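Local coordinates for beta-xylanase (Roseburia intestinalis L1-82, PDB 6SGF), which binds xylan with low affinity as the CBM86 module of a larger enzyme that probably hydrolyses internal beta-1,4-xylosidic linkages in xylans, at residues E47-M51 and S52-A56; D77-A81 and A82-Y86. All coordinates share one frame; numbering follows the deposited sequence.

In the fold
Both contacts are local turns beside the five-stranded sheet of this beta-sandwich, with centres about 15 Å apart. Contact 1 (residues 47-56) leads strand 40-50 into strand 54-62 of the other sheet; its inner side is buried and apolar, its outer side exposed. Contact 2 (residues 77-86) feeds strand 84-88, at one edge of the five-stranded sheet within this chain; it is more exposed, with only Asn83 and Thr84 of its touching residues buried, and more polar, drawing in water, a threonine hydroxyl and two xylose units. Each is built on successive i to i+3 backbone bonds. They meet, Met51 CE lying 3.5 Å from Asn83 ND2, but only contact 2 supplies residues to the glycan pocket.

Contact 1 of 2, residues E47-M51 and S52-A56; sequences ESIEM and SQVNA
Ile49, with CG1 beside its backbone N (chi1 -54°), is left with CG2 anti to that N, while Val54, with chi1 176°, swings its CG2 to the side of its backbone N; these two rotations set the branch methyls against each other, CG2 to CG2 at 3.5 Å. The two side chains meet at about a right angle, so the touch is one methyl against another. The same Val54 CG2 also lies 3.6 Å from Glu50 O, which places it close under the turn that joins the two residues. Further out, the Gln53 chain lies back over Glu50, with Gln53 CG 3.9 Å from Glu50 CB. Glu50 starts toward this partner, but its end leads away.

The backbone between them makes two successive i to i+3 bonds, a short turn of 3-10 helix. Gln53 N donates to Glu50 O at 3.0 Å, somewhat bent, and Val54 N to Met51 O at 3.1 Å, nearly straight at 172°. Both donors stand well above the plane of the carbonyl they meet. Met51 sends its side chain away from the turn, onto Asn74, Asn83 and Pro98, and Lys131 NZ bonds to Ser52 O. Just beyond, Asn55 and Ala56 both face Glu129 in a classic beta bulge, where the chain turns its corner.

Ile49 and Val54 continue into the core of the sandwich, Ile49 against Phe9 and Phe128, Val54 against Ile104 and Leu130. The chemistry is thus divided: backbone bonds fix the shape of the connection, while apolar contact on its inner side ties strand 40-50 to the start of strand 54-62.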
ATOM      1  N   GLU B  47      -3.610   9.741 -11.949  1.00 37.10           N
ATOM      2  CA  GLU B  47      -2.925  10.349 -13.092  1.00 44.51           C
ATOM      3  C   GLU B  47      -2.824   9.263 -14.130  1.00 32.28           C
ATOM      4  O   GLU B  47      -2.622   8.123 -13.750  1.00 30.83           O
ATOM      5  CB  GLU B  47      -1.541  10.795 -12.633  1.00 41.65           C
ATOM      6  CG  GLU B  47      -0.647   9.556 -12.301  1.00 47.09           C
ATOM      7  CD  GLU B  47      -0.202   9.571 -10.846  1.00 59.03           C
ATOM      8  OE1 GLU B  47      -1.096   9.817  -9.990  1.00 68.28           O
ATOM      9  OE2 GLU B  47       1.006   9.404 -10.567  1.00 59.24           O
ATOM     10  N   SER B  48      -3.060   9.535 -15.392  1.00 34.78           N
ATOM     11  CA  SER B  48      -2.877   8.424 -16.305  1.00 38.34           C
ATOM     12  C   SER B  48      -1.407   8.273 -16.649  1.00 33.54           C
ATOM     13  O   SER B  48      -0.590   9.157 -16.398  1.00 29.63           O
ATOM     14  CB  SER B  48      -3.861   8.533 -17.459  1.00 39.36           C
ATOM     15  OG  SER B  48      -4.077   9.903 -17.837  1.00 53.54           O
ATOM     16  N   ILE B  49      -1.075   7.050 -17.018  1.00 34.79           N
ATOM     17  CA  ILE B  49       0.259   6.572 -17.322  1.00 27.53           C
ATOM     18  C   ILE B  49       0.171   6.043 -18.740  1.00 29.69           C
ATOM     19  O   ILE B  49      -0.777   5.322 -19.072  1.00 24.67           O
ATOM     20  CB  ILE B  49       0.677   5.454 -16.349  1.00 24.29           C
ATOM     21  CG1 ILE B  49       0.521   5.942 -14.902  1.00 25.61           C
ATOM     22  CG2 ILE B  49       2.047   4.972 -16.648  1.00 25.87           C
ATOM     23  CD1 ILE B  49       0.427   4.828 -13.853  1.00 31.49           C
ATOM     24  N   GLU B  50       1.100   6.462 -19.587  1.00 29.56           N
ATOM     25  CA  GLU B  50       1.105   5.999 -20.960  1.00 25.25           C
ATOM     26  C   GLU B  50       1.325   4.505 -20.995  1.00 21.83           C
ATOM     27  O   GLU B  50       2.268   3.969 -20.404  1.00 20.44           O
ATOM     28  CB  GLU B  50       2.201   6.694 -21.763  1.00 28.56           C
ATOM     29  CG  GLU B  50       1.999   8.186 -21.970  1.00 34.80           C
ATOM     30  CD  GLU B  50       0.699   8.500 -22.651  1.00 40.89           C
ATOM     31  OE1 GLU B  50       0.326   7.743 -23.578  1.00 43.32           O
ATOM     32  OE2 GLU B  50       0.046   9.485 -22.246  1.00 49.28           O
ATOM     33  N   MET B  51       0.496   3.841 -21.771  1.00 25.91           N
ATOM     34  CA  MET B  51       0.639   2.409 -21.875  1.00 32.74           C
ATOM     35  C   MET B  51       2.027   2.002 -22.369  1.00 23.68           C
ATOM     36  O   MET B  51       2.564   1.011 -21.871  1.00 26.22           O
ATOM     37  CB  MET B  51      -0.407   1.841 -22.826  1.00 33.07           C
ATOM     38  CG  MET B  51      -0.110   0.400 -23.244  1.00 38.90           C
ATOM     39  SD  MET B  51      -0.709  -0.565 -21.853  1.00 42.52           S
ATOM     40  CE  MET B  51      -2.429  -0.650 -22.269  1.00 22.45           C
ATOM     41  N   SER B  52       2.599   2.685 -23.373  1.00 28.99           N
ATOM     42  CA  SER B  52       3.867   2.172 -23.905  1.00 38.02           C
ATOM     43  C   SER B  52       4.982   2.212 -22.869  1.00 37.19           C
ATOM     44  O   SER B  52       6.049   1.631 -23.109  1.00 31.86           O
ATOM     45  CB  SER B  52       4.398   2.912 -25.129  1.00 37.80           C
ATOM     46  OG  SER B  52       5.363   3.920 -24.747  1.00 49.70           O
ATOM     47  N   GLN B  53       4.809   2.962 -21.757  1.00 25.14           N
ATOM     48  CA  GLN B  53       5.863   3.066 -20.746  1.00 26.93           C
ATOM     49  C   GLN B  53       5.807   1.968 -19.686  1.00 25.05           C
ATOM     50  O   GLN B  53       6.713   1.888 -18.854  1.00 20.14           O
ATOM     51  CB  GLN B  53       5.829   4.388 -19.940  1.00 34.23           C
ATOM     52  CG  GLN B  53       5.777   5.712 -20.668  1.00 40.81           C
ATOM     53  CD  GLN B  53       5.499   6.870 -19.682  1.00 42.03           C
ATOM     54  OE1 GLN B  53       6.299   7.795 -19.541  1.00 41.82           O
ATOM     55  NE2 GLN B  53       4.357   6.801 -18.991  1.00 38.62           N
ATOM     56  N   VAL B  54       4.765   1.141 -19.652  1.00 18.48           N
ATOM     57  CA  VAL B  54       4.526   0.263 -18.509  1.00 15.81           C
ATOM     58  C   VAL B  54       4.972  -1.153 -18.833  1.00 17.43           C
ATOM     59  O   VAL B  54       4.546  -1.737 -19.841  1.00 23.52           O
ATOM     60  CB  VAL B  54       3.040   0.281 -18.104  1.00 19.81           C
ATOM     61  CG1 VAL B  54       2.784  -0.709 -16.985  1.00 22.94           C
ATOM     62  CG2 VAL B  54       2.629   1.674 -17.676  1.00 20.33           C
ATOM     63  N   ASN B  55       5.820  -1.716 -17.977  1.00 15.72           N
ATOM     64  CA  ASN B  55       6.204  -3.106 -18.142  1.00 17.95           C
ATOM     65  C   ASN B  55       5.246  -4.049 -17.432  1.00 22.08           C
ATOM     66  O   ASN B  55       4.891  -5.091 -17.975  1.00 23.72           O
ATOM     67  CB  ASN B  55       7.617  -3.356 -17.614  1.00 22.45           C
ATOM     68  CG  ASN B  55       8.140  -4.691 -18.048  1.00 27.22           C
ATOM     69  OD1 ASN B  55       8.173  -4.985 -19.244  1.00 27.52           O
ATOM     70  ND2 ASN B  55       8.526  -5.524 -17.091  1.00 27.29           N
ATOM     71  N   ALA B  56       4.787  -3.682 -16.237  1.00 18.00           N
ATOM     72  CA  ALA B  56       4.021  -4.610 -15.424  1.00 17.49           C
ATOM     73  C   ALA B  56       3.084  -3.818 -14.529  1.00 17.90           C
ATOM     74  O   ALA B  56       3.429  -2.725 -14.062  1.00 18.02           O
ATOM     75  CB  ALA B  56       4.962  -5.493 -14.573  1.00 19.75           C
TER

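Contact 2 of 2, residues D77-A81 and A82-Y86; sequences DDATA and ANTQY. With XYP (beta-D-xylopyranose), chain H; XYP (beta-D-xylopyranose), chain C.
Thr80 O is gripped by two donors that reach it from opposite faces of its carbonyl plane: Asn83 N at 3.0 Å and the hydroxyl Thr84 OG1 at 2.9 Å. With chi1 at -53°, Thr84 keeps OG1 beside its backbone N, where the hydroxyl can turn back to this carbonyl. A water donates to the same OG1 and to Ala79 O, bridging the two. Thr84 N adds a longer bond to Ala81 O, 3.3 Å, so two overlapping turns carry the chain into strand 84-88. The side chains of Thr80 and Asn83 lie alongside each other, pointing the same way; a second water accepts from Thr80 N and Asn83 ND2, while Asn83 OD1 takes the backbone N of Ser99.

At the glycan, Asp78 divides its carboxylate. OD2 accepts from O2 of the chain C xylose at 2.7 Å. OD1 takes Ala79 N on its anti side and forms a salt bridge with Lys71, probably steadying the group for the sugar. The next unit, the chain H xylose, is linked through its C1 to O4 of the chain C sugar and leans over one face of the Tyr86 ring. Here Tyr86 CE1 approaches the sugar's O5 to 3.3 Å and its C5 to 3.4 Å. Thr84 CG2 backs the opposite face, 3.5 Å from the ring plane and offset toward the rim. An alanine in place of Tyr86 would probably cost the chain H xylose its aromatic platform and leave that methyl uncovered.

With Tyr38, Gln40, Lys71, Met110 and Thr112, Asp78 and Tyr86 form the glycan site. An aromatic platform joined to polar side chains that grip sugar hydroxyls is typical of carbohydrate-binding modules with a beta-sandwich fold.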
ATOM      1  N   ASP B  77     -14.457   1.240 -23.369  1.00 34.17           N
ATOM      2  CA  ASP B  77     -15.580   0.905 -22.507  1.00 39.49           C
ATOM      3  C   ASP B  77     -15.281  -0.304 -21.627  1.00 32.43           C
ATOM      4  O   ASP B  77     -15.936  -0.486 -20.591  1.00 32.67           O
ATOM      5  CB  ASP B  77     -16.813   0.606 -23.357  1.00 37.82           C
ATOM      6  CG  ASP B  77     -17.395   1.851 -24.002  1.00 47.50           C
ATOM      7  OD1 ASP B  77     -17.270   2.935 -23.402  1.00 44.62           O
ATOM      8  OD2 ASP B  77     -17.970   1.729 -25.110  1.00 53.36           O
ATOM      9  N   ASP B  78     -14.412  -1.196 -22.092  1.00 23.41           N
ATOM     10  CA  ASP B  78     -13.916  -2.314 -21.308  1.00 24.03           C
ATOM     11  C   ASP B  78     -12.423  -2.466 -21.543  1.00 25.47           C
ATOM     12  O   ASP B  78     -11.859  -1.886 -22.463  1.00 22.84           O
ATOM     13  CB  ASP B  78     -14.635  -3.615 -21.653  1.00 24.54           C
ATOM     14  CG  ASP B  78     -14.775  -4.539 -20.456  1.00 30.52           C
ATOM     15  OD1 ASP B  78     -13.945  -4.453 -19.503  1.00 21.73           O
ATOM     16  OD2 ASP B  78     -15.730  -5.357 -20.472  1.00 30.62           O
ATOM     17  N   ALA B  79     -11.785  -3.266 -20.700  1.00 19.78           N
ATOM     18  CA  ALA B  79     -10.384  -3.595 -20.908  1.00 21.12           C
ATOM     19  C   ALA B  79     -10.277  -4.557 -22.074  1.00 22.66           C
ATOM     20  O   ALA B  79     -11.166  -5.381 -22.295  1.00 23.33           O
ATOM     21  CB  ALA B  79      -9.794  -4.229 -19.644  1.00 24.13           C
ATOM     22  N   THR B  80      -9.197  -4.450 -22.834  1.00 18.66           N
ATOM     23  CA  THR B  80      -8.989  -5.426 -23.905  1.00 25.74           C
ATOM     24  C   THR B  80      -8.623  -6.801 -23.330  1.00 26.18           C
ATOM     25  O   THR B  80      -8.170  -6.945 -22.187  1.00 21.51           O
ATOM     26  CB  THR B  80      -7.898  -4.982 -24.883  1.00 26.86           C
ATOM     27  OG1 THR B  80      -6.614  -5.034 -24.237  1.00 26.22           O
ATOM     28  CG2 THR B  80      -8.140  -3.585 -25.391  1.00 23.04           C
ATOM     29  N   ALA B  81      -8.820  -7.832 -24.143  1.00 24.83           N
ATOM     30  CA  ALA B  81      -8.513  -9.191 -23.698  1.00 30.50           C
ATOM     31  C   ALA B  81      -7.038  -9.349 -23.342  1.00 28.78           C
ATOM     32  O   ALA B  81      -6.698 -10.029 -22.370  1.00 25.18           O
ATOM     33  CB  ALA B  81      -8.928 -10.194 -24.783  1.00 36.34           C
ATOM     34  N   ALA B  82      -6.150  -8.702 -24.095  1.00 25.24           N
ATOM     35  CA  ALA B  82      -4.720  -8.757 -23.808  1.00 31.65           C
ATOM     36  C   ALA B  82      -4.364  -8.124 -22.462  1.00 27.76           C
ATOM     37  O   ALA B  82      -3.291  -8.405 -21.912  1.00 26.25           O
ATOM     38  CB  ALA B  82      -3.946  -8.065 -24.926  1.00 32.18           C
ATOM     39  N   ASN B  83      -5.214  -7.239 -21.959  1.00 24.99           N
ATOM     40  CA  ASN B  83      -4.972  -6.517 -20.715  1.00 19.31           C
ATOM     41  C   ASN B  83      -5.835  -7.017 -19.564  1.00 15.97           C
ATOM     42  O   ASN B  83      -6.043  -6.286 -18.582  1.00 16.04           O
ATOM     43  CB  ASN B  83      -5.179  -5.038 -20.982  1.00 17.72           C
ATOM     44  CG  ASN B  83      -4.097  -4.478 -21.862  1.00 22.85           C
ATOM     45  OD1 ASN B  83      -2.967  -4.982 -21.864  1.00 22.57           O
ATOM     46  ND2 ASN B  83      -4.427  -3.472 -22.637  1.00 20.65           N
ATOM     47  N   THR B  84      -6.302  -8.268 -19.655  1.00 16.75           N
ATOM     48  CA  THR B  84      -7.149  -8.913 -18.667  1.00 17.45           C
ATOM     49  C   THR B  84      -6.592 -10.302 -18.385  1.00 21.88           C
ATOM     50  O   THR B  84      -6.168 -11.004 -19.306  1.00 20.09           O
ATOM     51  CB  THR B  84      -8.596  -9.038 -19.168  1.00 22.95           C
ATOM     52  OG1 THR B  84      -9.068  -7.753 -19.587  1.00 24.00           O
ATOM     53  CG2 THR B  84      -9.508  -9.569 -18.082  1.00 21.67           C
ATOM     54  N   GLN B  85      -6.610 -10.719 -17.127  1.00 18.71           N
ATOM     55  CA  GLN B  85      -6.295 -12.104 -16.788  1.00 19.35           C
ATOM     56  C   GLN B  85      -7.456 -12.607 -15.951  1.00 18.09           C
ATOM     57  O   GLN B  85      -8.007 -11.855 -15.157  1.00 18.46           O
ATOM     58  CB  GLN B  85      -4.966 -12.217 -16.059  1.00 21.67           C
ATOM     59  CG  GLN B  85      -3.782 -11.992 -16.970  1.00 31.16           C
ATOM     60  CD  GLN B  85      -2.500 -12.622 -16.452  1.00 39.90           C
ATOM     61  OE1 GLN B  85      -2.487 -13.282 -15.405  1.00 41.65           O
ATOM     62  NE2 GLN B  85      -1.410 -12.438 -17.197  1.00 45.94           N
ATOM     63  N   TYR B  86      -7.867 -13.857 -16.163  1.00 14.24           N
ATOM     64  CA  TYR B  86      -9.044 -14.393 -15.513  1.00 13.26           C
ATOM     65  C   TYR B  86      -8.731 -15.570 -14.595  1.00 15.81           C
ATOM     66  O   TYR B  86      -7.802 -16.343 -14.843  1.00 16.95           O
ATOM     67  CB  TYR B  86     -10.042 -14.887 -16.555  1.00 18.00           C
ATOM     68  CG  TYR B  86     -10.464 -13.934 -17.623  1.00 18.05           C
ATOM     69  CD1 TYR B  86     -11.555 -13.109 -17.443  1.00 16.82           C
ATOM     70  CD2 TYR B  86      -9.781 -13.876 -18.857  1.00 23.15           C
ATOM     71  CE1 TYR B  86     -11.979 -12.249 -18.459  1.00 19.34           C
ATOM     72  CE2 TYR B  86     -10.198 -13.019 -19.866  1.00 21.58           C
ATOM     73  CZ  TYR B  86     -11.303 -12.212 -19.654  1.00 19.09           C
ATOM     74  OH  TYR B  86     -11.746 -11.347 -20.621  1.00 20.09           O
TER
HETATM   75  C1  XYP H   3     -16.183 -11.969 -20.297  1.00 20.58           C
HETATM   76  C2  XYP H   3     -15.529 -12.420 -21.604  1.00 20.33           C
HETATM   77  C3  XYP H   3     -15.220 -13.878 -21.615  1.00 23.62           C
HETATM   78  C4  XYP H   3     -14.417 -14.211 -20.410  1.00 25.73           C
HETATM   79  C5  XYP H   3     -15.024 -13.692 -19.101  1.00 20.94           C
HETATM   80  O2  XYP H   3     -16.396 -12.150 -22.708  1.00 23.59           O
HETATM   81  O3  XYP H   3     -14.398 -14.166 -22.765  1.00 21.05           O
HETATM   82  O4  XYP H   3     -14.337 -15.621 -20.209  1.00 25.11           O
HETATM   83  O5  XYP H   3     -15.231 -12.256 -19.165  1.00 20.21           O
HETATM   84  C1  XYP C   2     -18.965  -7.814 -18.730  1.00 22.39           C
HETATM   85  C2  XYP C   2     -17.500  -7.676 -18.311  1.00 23.43           C
HETATM   86  C3  XYP C   2     -16.648  -8.533 -19.182  1.00 17.42           C
HETATM   87  C4  XYP C   2     -17.182  -9.942 -19.307  1.00 17.59           C
HETATM   88  C5  XYP C   2     -18.658 -10.000 -19.725  1.00 20.01           C
HETATM   89  O2  XYP C   2     -17.156  -6.288 -18.330  1.00 22.04           O
HETATM   90  O3  XYP C   2     -15.316  -8.573 -18.595  1.00 18.14           O
HETATM   91  O4  XYP C   2     -16.365 -10.601 -20.287  1.00 18.88           O
HETATM   92  O5  XYP C   2     -19.403  -9.240 -18.720  1.00 20.90           O
HETATM   93  O   HOH W   1     -11.625  -7.186 -19.978  1.00 22.34           O
HETATM   94  O   HOH W   2      -7.190  -2.488 -21.973  1.00 20.38           O